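PDB 3KK7: putative cell invasion protein with MAC/Perforin domain from Bacteroides thetaiotaomicron VPI-5482, which is of unproven function but belongs to the membrane-attack complex/perforin family, many of whose members form pores in membranes. Local coordinates for residues 155-160 / 225-230; 109-114 / 138-143. All blocks are in the same frame, centred on the assembly; numbering follows the deposited sequence.

Contact 1: residues 155-160 / 225-230; sequences EKVVHG and LFYGVD
V158 and G228 sit at the middle of an antiparallel pairing in which the pairs V158–G228 and G160–F226 are each closed by two backbone hydrogen bonds. V158 N reaches G228 O at 3.0 Å, and G228 N returns to V158 O at the same length. The strands draw tightest at the other doubly bonded pair, where G160 CA and F226 CA are 4.5 Å apart, the shortest such spacing in the register. The F226 ring turns an edge toward G160 O, its CD1 3.8 Å from that oxygen. V158 and F226 share a face, which helix 236-249 covers through M243.

The other face carries V157, H159, Y227 and V229. CG of Y227 is anti to the backbone N (chi1 -178°), a setting that lays the ring alongside H159, with centroids 5.7 Å apart and planes at 59°. V157 CG2 then meets Y227 OH at 3.3 Å, while D152 binds that hydroxyl. A water joins H159 ND1 to F226 O, giving the carbonyl oxygen a partner besides G160 N.

Looser ground begins at K156, where a single bond from D230 N to K156 O closes the pairing and the lysine's end leads away, partly exposed. The arrangement is that of two neighbouring inner strands in the bent antiparallel sheet of a MACPF domain, flanked by strands 93-108 and 288-298.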
loop_
_atom_site.group_PDB
_atom_site.type_symbol
_atom_site.label_atom_id
_atom_site.label_comp_id
_atom_site.label_asym_id
_atom_site.label_seq_id
_atom_site.Cartn_x
_atom_site.Cartn_y
_atom_site.Cartn_z
ATOM N N GLU A 155 -1.966 -15.168 -29.485
ATOM C CA GLU A 155 -2.368 -14.262 -30.569
ATOM C C GLU A 155 -3.846 -14.259 -30.807
ATOM O O GLU A 155 -4.397 -13.240 -31.193
ATOM C CB GLU A 155 -1.726 -14.672 -31.878
ATOM C CG GLU A 155 -0.251 -14.435 -31.935
ATOM C CD GLU A 155 0.102 -13.343 -32.902
ATOM O OE1 GLU A 155 -0.054 -12.155 -32.501
ATOM O OE2 GLU A 155 0.528 -13.686 -34.052
ATOM N N LYS A 156 -4.473 -15.409 -30.626
ATOM C CA LYS A 156 -5.904 -15.544 -30.826
ATOM C C LYS A 156 -6.740 -15.269 -29.578
ATOM O O LYS A 156 -7.960 -15.172 -29.662
ATOM C CB LYS A 156 -6.225 -16.956 -31.335
ATOM C CG LYS A 156 -5.470 -17.362 -32.598
ATOM C CD LYS A 156 -6.035 -18.607 -33.262
ATOM C CE LYS A 156 -5.249 -18.945 -34.552
ATOM N NZ LYS A 156 -3.927 -19.578 -34.220
ATOM N N VAL A 157 -6.091 -15.141 -28.436
ATOM C CA VAL A 157 -6.775 -14.994 -27.172
ATOM C C VAL A 157 -7.306 -13.580 -26.955
ATOM O O VAL A 157 -6.612 -12.600 -27.231
ATOM C CB VAL A 157 -5.818 -15.382 -26.002
ATOM C CG1 VAL A 157 -6.330 -14.909 -24.660
ATOM C CG2 VAL A 157 -5.592 -16.892 -26.011
ATOM N N VAL A 158 -8.550 -13.481 -26.493
ATOM C CA VAL A 158 -9.086 -12.225 -25.979
ATOM C C VAL A 158 -9.891 -12.502 -24.710
ATOM O O VAL A 158 -10.511 -13.564 -24.579
ATOM C CB VAL A 158 -9.892 -11.434 -27.034
ATOM C CG1 VAL A 158 -11.082 -12.209 -27.528
ATOM C CG2 VAL A 158 -10.324 -10.102 -26.490
ATOM N N HIS A 159 -9.843 -11.556 -23.769
ATOM C CA HIS A 159 -10.531 -11.678 -22.477
ATOM C C HIS A 159 -11.700 -10.723 -22.346
ATOM O O HIS A 159 -11.743 -9.691 -23.001
ATOM C CB HIS A 159 -9.569 -11.425 -21.339
ATOM C CG HIS A 159 -8.283 -12.157 -21.492
ATOM N ND1 HIS A 159 -8.124 -13.457 -21.077
ATOM C CD2 HIS A 159 -7.104 -11.784 -22.043
ATOM C CE1 HIS A 159 -6.898 -13.857 -21.375
ATOM N NE2 HIS A 159 -6.260 -12.861 -21.958
ATOM N N GLY A 160 -12.639 -11.087 -21.481
ATOM C CA GLY A 160 -13.870 -10.308 -21.272
ATOM C C GLY A 160 -14.245 -10.264 -19.801
ATOM O O GLY A 160 -13.937 -11.182 -19.065
ATOM N N LEU A 225 -16.314 -13.436 -15.953
ATOM C CA LEU A 225 -15.104 -13.324 -16.753
ATOM C C LEU A 225 -15.248 -14.255 -17.937
ATOM O O LEU A 225 -15.863 -15.313 -17.820
ATOM C CB LEU A 225 -13.867 -13.697 -15.943
ATOM C CG LEU A 225 -13.720 -12.968 -14.611
ATOM C CD1 LEU A 225 -12.603 -13.612 -13.820
ATOM C CD2 LEU A 225 -13.465 -11.504 -14.870
ATOM N N PHE A 226 -14.688 -13.840 -19.071
ATOM C CA PHE A 226 -14.761 -14.586 -20.313
ATOM C C PHE A 226 -13.361 -14.853 -20.869
ATOM O O PHE A 226 -12.433 -14.008 -20.776
ATOM C CB PHE A 226 -15.561 -13.824 -21.384
ATOM C CG PHE A 226 -16.992 -13.535 -21.006
ATOM C CD1 PHE A 226 -17.301 -12.568 -20.073
ATOM C CD2 PHE A 226 -18.020 -14.191 -21.614
ATOM C CE1 PHE A 226 -18.600 -12.298 -19.751
ATOM C CE2 PHE A 226 -19.313 -13.922 -21.275
ATOM C CZ PHE A 226 -19.598 -12.971 -20.352
ATOM N N TYR A 227 -13.225 -16.033 -21.460
ATOM C CA TYR A 227 -12.004 -16.416 -22.133
ATOM C C TYR A 227 -12.352 -16.964 -23.505
ATOM O O TYR A 227 -12.941 -18.029 -23.615
ATOM C CB TYR A 227 -11.242 -17.432 -21.284
ATOM C CG TYR A 227 -9.921 -17.847 -21.890
ATOM C CD1 TYR A 227 -9.852 -18.908 -22.780
ATOM C CD2 TYR A 227 -8.716 -17.185 -21.553
ATOM C CE1 TYR A 227 -8.622 -19.301 -23.336
ATOM C CE2 TYR A 227 -7.481 -17.585 -22.111
ATOM C CZ TYR A 227 -7.456 -18.642 -22.993
ATOM O OH TYR A 227 -6.280 -19.048 -23.551
ATOM N N GLY A 228 -12.010 -16.200 -24.545
ATOM C CA GLY A 228 -12.286 -16.554 -25.949
ATOM C C GLY A 228 -11.058 -16.788 -26.837
ATOM O O GLY A 228 -10.014 -16.118 -26.704
ATOM N N VAL A 229 -11.188 -17.765 -27.746
ATOM C CA VAL A 229 -10.213 -17.955 -28.817
ATOM C C VAL A 229 -10.866 -17.451 -30.108
ATOM O O VAL A 229 -11.791 -18.082 -30.644
ATOM C CB VAL A 229 -9.757 -19.410 -28.929
ATOM C CG1 VAL A 229 -8.876 -19.612 -30.154
ATOM C CG2 VAL A 229 -9.025 -19.808 -27.653
ATOM N N ASP A 230 -10.395 -16.303 -30.588
ATOM C CA ASP A 230 -10.951 -15.691 -31.775
ATOM C C ASP A 230 -10.422 -16.488 -32.967
ATOM O O ASP A 230 -9.216 -16.673 -33.149
ATOM C CB ASP A 230 -10.563 -14.213 -31.855
ATOM C CG ASP A 230 -11.432 -13.427 -32.812
ATOM O OD1 ASP A 230 -11.375 -13.673 -34.040
ATOM O OD2 ASP A 230 -12.155 -12.538 -32.321
HETATM O O HOH W 1 -10.083 -14.135 -19.409
#

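Contact 2: residues 109-114 / 138-143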
loop_
_atom_site.group_PDB
_atom_site.type_symbol
_atom_site.label_atom_id
_atom_site.label_comp_id
_atom_site.label_asym_id
_atom_site.label_seq_id
_atom_site.Cartn_x
_atom_site.Cartn_y
_atom_site.Cartn_z
ATOM N N SER A 109 -7.479 -7.747 -25.047
ATOM C CA SER A 109 -6.596 -8.709 -25.714
ATOM C C SER A 109 -5.359 -9.040 -24.931
ATOM O O SER A 109 -4.609 -9.938 -25.320
ATOM C CB SER A 109 -6.115 -8.154 -27.053
ATOM O OG SER A 109 -7.181 -8.098 -27.975
ATOM N N ASP A 110 -5.091 -8.293 -23.876
ATOM C CA ASP A 110 -3.916 -8.577 -23.070
ATOM C C ASP A 110 -4.008 -7.780 -21.787
ATOM O O ASP A 110 -4.938 -6.966 -21.619
ATOM C CB ASP A 110 -2.595 -8.313 -23.840
ATOM C CG ASP A 110 -2.305 -6.836 -24.050
ATOM O OD1 ASP A 110 -2.554 -6.010 -23.149
ATOM O OD2 ASP A 110 -1.801 -6.491 -25.135
ATOM N N PHE A 111 -3.043 -7.993 -20.899
ATOM C CA PHE A 111 -3.156 -7.480 -19.550
ATOM C C PHE A 111 -2.784 -6.016 -19.419
ATOM O O PHE A 111 -3.120 -5.409 -18.427
ATOM C CB PHE A 111 -2.491 -8.442 -18.564
ATOM C CG PHE A 111 -3.176 -9.775 -18.558
ATOM C CD1 PHE A 111 -4.399 -9.935 -17.913
ATOM C CD2 PHE A 111 -2.699 -10.820 -19.316
ATOM C CE1 PHE A 111 -5.091 -11.171 -17.972
ATOM C CE2 PHE A 111 -3.384 -12.034 -19.395
ATOM C CZ PHE A 111 -4.576 -12.208 -18.730
ATOM N N ASP A 112 -2.186 -5.413 -20.434
ATOM C CA ASP A 112 -2.063 -3.961 -20.436
ATOM C C ASP A 112 -3.365 -3.352 -20.894
ATOM O O ASP A 112 -3.837 -2.353 -20.329
ATOM C CB ASP A 112 -0.914 -3.494 -21.313
ATOM C CG ASP A 112 0.421 -3.756 -20.680
ATOM O OD1 ASP A 112 0.492 -3.891 -19.431
ATOM O OD2 ASP A 112 1.414 -3.802 -21.434
ATOM N N ARG A 113 -3.978 -3.969 -21.893
ATOM C CA ARG A 113 -5.279 -3.511 -22.367
ATOM C C ARG A 113 -6.358 -3.633 -21.281
ATOM O O ARG A 113 -7.383 -2.993 -21.407
ATOM C CB ARG A 113 -5.720 -4.283 -23.607
ATOM C CG ARG A 113 -4.742 -4.228 -24.803
ATOM C CD ARG A 113 -4.853 -2.998 -25.623
ATOM N NE ARG A 113 -6.234 -2.709 -25.984
ATOM C CZ ARG A 113 -6.639 -1.564 -26.522
ATOM N NH1 ARG A 113 -5.753 -0.603 -26.798
ATOM N NH2 ARG A 113 -7.924 -1.385 -26.802
ATOM N N LEU A 114 -6.136 -4.461 -20.252
ATOM C CA LEU A 114 -7.060 -4.588 -19.111
ATOM C C LEU A 114 -7.492 -3.217 -18.566
ATOM O O LEU A 114 -8.655 -3.014 -18.176
ATOM C CB LEU A 114 -6.409 -5.402 -17.979
ATOM C CG LEU A 114 -7.195 -5.582 -16.677
ATOM C CD1 LEU A 114 -8.645 -6.129 -16.878
ATOM C CD2 LEU A 114 -6.395 -6.497 -15.732
ATOM N N GLY A 138 -2.483 -10.003 -10.864
ATOM C CA GLY A 138 -3.578 -10.672 -10.178
ATOM C C GLY A 138 -4.693 -11.066 -11.112
ATOM O O GLY A 138 -5.283 -12.135 -10.978
ATOM N N ARG A 139 -4.993 -10.228 -12.085
ATOM C CA ARG A 139 -6.054 -10.588 -12.998
ATOM C C ARG A 139 -5.606 -11.813 -13.792
ATOM O O ARG A 139 -6.352 -12.792 -13.858
ATOM C CB ARG A 139 -6.485 -9.414 -13.898
ATOM C CG ARG A 139 -7.444 -9.757 -15.050
ATOM C CD ARG A 139 -8.710 -10.427 -14.567
ATOM N NE ARG A 139 -9.506 -9.569 -13.672
ATOM C CZ ARG A 139 -10.438 -8.710 -14.068
ATOM N NH1 ARG A 139 -10.699 -8.510 -15.369
ATOM N NH2 ARG A 139 -11.097 -8.016 -13.160
ATOM N N GLN A 140 -4.388 -11.776 -14.338
ATOM C CA GLN A 140 -3.887 -12.889 -15.128
ATOM C C GLN A 140 -3.841 -14.170 -14.303
ATOM O O GLN A 140 -4.137 -15.228 -14.798
ATOM C CB GLN A 140 -2.481 -12.627 -15.697
ATOM C CG GLN A 140 -1.994 -13.795 -16.583
ATOM C CD GLN A 140 -0.714 -13.520 -17.336
ATOM O OE1 GLN A 140 -0.021 -12.540 -17.095
ATOM N NE2 GLN A 140 -0.389 -14.399 -18.254
ATOM N N LYS A 141 -3.425 -14.054 -13.051
ATOM C CA LYS A 141 -3.359 -15.195 -12.152
ATOM C C LYS A 141 -4.758 -15.831 -11.986
ATOM O O LYS A 141 -4.913 -17.049 -12.083
ATOM C CB LYS A 141 -2.734 -14.754 -10.815
ATOM C CG LYS A 141 -2.733 -15.817 -9.729
ATOM C CD LYS A 141 -1.880 -15.393 -8.506
ATOM C CE LYS A 141 -1.933 -16.433 -7.378
ATOM N NZ LYS A 141 -3.302 -16.569 -6.763
ATOM N N THR A 142 -5.768 -14.988 -11.801
ATOM C CA THR A 142 -7.132 -15.433 -11.696
ATOM C C THR A 142 -7.602 -16.075 -12.985
ATOM O O THR A 142 -8.213 -17.154 -12.951
ATOM C CB THR A 142 -8.096 -14.256 -11.335
ATOM O OG1 THR A 142 -7.652 -13.639 -10.129
ATOM C CG2 THR A 142 -9.534 -14.748 -11.153
ATOM N N ILE A 143 -7.337 -15.422 -14.123
ATOM C CA ILE A 143 -7.756 -16.006 -15.404
ATOM C C ILE A 143 -7.167 -17.410 -15.504
ATOM O O ILE A 143 -7.882 -18.368 -15.796
ATOM C CB ILE A 143 -7.298 -15.234 -16.658
ATOM C CG1 ILE A 143 -7.743 -13.775 -16.612
ATOM C CG2 ILE A 143 -7.863 -15.896 -17.913
ATOM C CD1 ILE A 143 -9.217 -13.578 -16.407
#
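With CG of F111 anti to its own carbonyl carbon (chi1 -63°), the phenyl ring is carried from the loop to helix 133-146, where Q140 meets it. The helix backbone sets Q140 CB over one face of the ring, 3.7 Å from the F111 ring centroid and only 9° off the normal, a CH-pi contact. From there the glutamine, with CG opposite the backbone N (chi1 -177°) and the chain extended, carries CG and the amide on across the same face. Q140 CG comes to 3.6 Å from F111 CE2, and the amide is stacked on the ring with the two planes 13° apart.

At the ring's edge, I143 CG1 approaches F111 CE1 at 4.0 Å. Beside it, L114 crosses the R139 side chain obliquely: L114 CD2 touches R139 CB at 3.4 Å, and L114 CD1 lies 3.5 Å from R139 NH1. The arginine chain is bent, and its charged end is spent elsewhere, on S67 O, Y108 OH and a salt bridge to E161.

The loop is shaped from within by an Asx motif, in which D110 OD1 accepts R113 N at 2.8 Å, nearly along its C-O axis. No hydrogen bond crosses between loop and helix. Their mutual grip is therefore one of shape and dispersion, supplied by the ring, aliphatic groups and the flat face of the Q140 amide, while R139 turns its charge to S67, Y108 and E161.

How the contacts relate
Both contacts are largely buried, yet they illustrate different ways of joining elements. Contact 1 pairs strands 157-173 and 220-230 by main-chain hydrogen bonds, whereas contact 2 seats a loop on helix 133-146 through side-chain packing, with no hydrogen bond between the two segments, and buries about half as much surface. They share no segment but meet directly: F111 CZ lies 3.7 Å from H159 NE2, and I143 packs on both H159 and Y227. The helix and loop of contact 2 thus cover the sheet face that bears H159 and Y227. Directional bonding inside the sheet therefore gives way to dispersion on its flank. Partly exposed residues occur in both, among them K156 and Q140.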